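Leucine aminopeptidase (Fimbriiglobus ruber, PDB 7D1B) probably acts as a zinc-dependent glutaminyl cyclase of the M28 peptidase family, converting N-terminal glutamine of peptides to pyroglutamate. Local coordinates at residues A[159-164]-A[321-326]. Residues are numbered along the deposited sequence; the frame is centred on the assembly and turned at random.
Sequences GAALMM and KQMVDV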
# COMPACT_ATOMS: atom_id res chain seq x y z
N GLY A 159 0.36 4.99 -2.68
CA GLY A 159 0.06 3.61 -3.04
C GLY A 159 -1.28 3.50 -3.74
O GLY A 159 -1.41 2.81 -4.75
N ALA A 160 -2.31 4.17 -3.20
CA ALA A 160 -3.60 4.20 -3.88
C ALA A 160 -3.47 4.79 -5.28
O ALA A 160 -4.06 4.28 -6.24
CB ALA A 160 -4.61 4.98 -3.04
N ALA A 161 -2.69 5.87 -5.41
CA ALA A 161 -2.50 6.50 -6.71
C ALA A 161 -1.76 5.59 -7.68
O ALA A 161 -2.09 5.55 -8.87
CB ALA A 161 -1.77 7.82 -6.54
N LEU A 162 -0.76 4.85 -7.19
CA LEU A 162 -0.08 3.92 -8.08
C LEU A 162 -1.03 2.83 -8.52
O LEU A 162 -1.00 2.42 -9.68
CB LEU A 162 1.18 3.36 -7.42
CG LEU A 162 1.96 2.36 -8.31
CD1 LEU A 162 2.34 2.98 -9.67
CD2 LEU A 162 3.21 1.87 -7.60
N MET A 163 -1.91 2.35 -7.63
CA MET A 163 -2.94 1.40 -8.05
C MET A 163 -3.83 2.01 -9.12
O MET A 163 -4.21 1.33 -10.09
CB MET A 163 -3.79 0.95 -6.87
CG MET A 163 -3.09 0.11 -5.85
SD MET A 163 -4.18 -0.10 -4.46
CE MET A 163 -3.09 -0.97 -3.32
N MET A 164 -4.20 3.29 -8.97
CA MET A 164 -5.00 3.95 -10.01
C MET A 164 -4.28 3.94 -11.35
O MET A 164 -4.89 3.69 -12.38
CB MET A 164 -5.35 5.37 -9.59
CG MET A 164 -6.33 5.44 -8.43
SD MET A 164 -6.72 7.15 -7.94
CE MET A 164 -7.87 7.57 -9.24
N LYS A 321 8.66 9.32 -11.85
CA LYS A 321 9.58 8.28 -12.28
C LYS A 321 9.72 7.20 -11.21
O LYS A 321 9.75 6.00 -11.53
CB LYS A 321 10.95 8.87 -12.61
CG LYS A 321 12.09 7.83 -12.63
CD LYS A 321 12.26 6.97 -13.88
CE LYS A 321 13.48 6.07 -13.69
NZ LYS A 321 13.40 4.86 -14.52
N GLN A 322 9.78 7.60 -9.95
CA GLN A 322 9.84 6.62 -8.87
C GLN A 322 8.58 5.77 -8.83
O GLN A 322 8.65 4.54 -8.65
CB GLN A 322 10.06 7.35 -7.55
CG GLN A 322 10.09 6.47 -6.31
CD GLN A 322 11.20 5.43 -6.32
OE1 GLN A 322 12.21 5.55 -7.03
NE2 GLN A 322 11.03 4.38 -5.52
N MET A 323 7.41 6.40 -9.04
CA MET A 323 6.17 5.63 -9.08
C MET A 323 6.19 4.62 -10.22
O MET A 323 5.79 3.47 -10.04
CB MET A 323 4.98 6.58 -9.24
CG MET A 323 4.78 7.46 -8.05
SD MET A 323 3.26 8.38 -7.99
CE MET A 323 2.01 7.12 -7.75
N VAL A 324 6.64 5.04 -11.40
CA VAL A 324 6.69 4.14 -12.56
C VAL A 324 7.64 2.98 -12.30
O VAL A 324 7.34 1.83 -12.64
CB VAL A 324 7.08 4.94 -13.83
CG1 VAL A 324 7.53 3.99 -14.95
CG2 VAL A 324 5.92 5.83 -14.28
N ASP A 325 8.81 3.26 -11.71
CA ASP A 325 9.76 2.19 -11.41
C ASP A 325 9.12 1.15 -10.49
O ASP A 325 9.21 -0.06 -10.74
CB ASP A 325 10.99 2.76 -10.71
CG ASP A 325 12.01 3.36 -11.64
OD1 ASP A 325 11.85 3.34 -12.88
OD2 ASP A 325 13.00 3.87 -11.10
N VAL A 326 8.48 1.60 -9.41
CA VAL A 326 7.86 0.65 -8.50
C VAL A 326 6.72 -0.10 -9.19
O VAL A 326 6.58 -1.32 -9.03
CB VAL A 326 7.43 1.35 -7.20
CG1 VAL A 326 6.61 0.42 -6.30
CG2 VAL A 326 8.67 1.86 -6.45
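L162 and M323 each point toward the opposite helix and pack side by side between helix 153-167 and helix 320-336, whose axes come within 10.5 Å at the two segments and cross at -67°. L162, with CG anti to its own N (chi1 -180°), brings its two methyls to the carbonyl oxygen of M323. One prong, L162 CD1, packs on M323 O at 3.5 Å; the other, L162 CD2, meets V326 CG1 at 3.9 Å, and the L162 and V326 side chains cross at about a right angle. M323 is modelled in two conformers; in the one described here, a bend at its last torsion sets M323 CE 3.6 Å from L162 N. That methyl also touches the CB atoms of A161 and L162, contacts that are less certain because they belong to this conformer. F235 also packs on L162, I318 on M323 and V58 of helix 51-63 on A161. Within the M28 fold the pair joins the C-terminal helix to the helix whose earlier turn carries the zinc ligand D155, the side chains of D155 and A161 lying about 12 Å apart. No hydrogen bond or salt bridge links the two segments; their buried contact is therefore mainly nondirectional van der Waals packing, with no polar bond fixing the side chains.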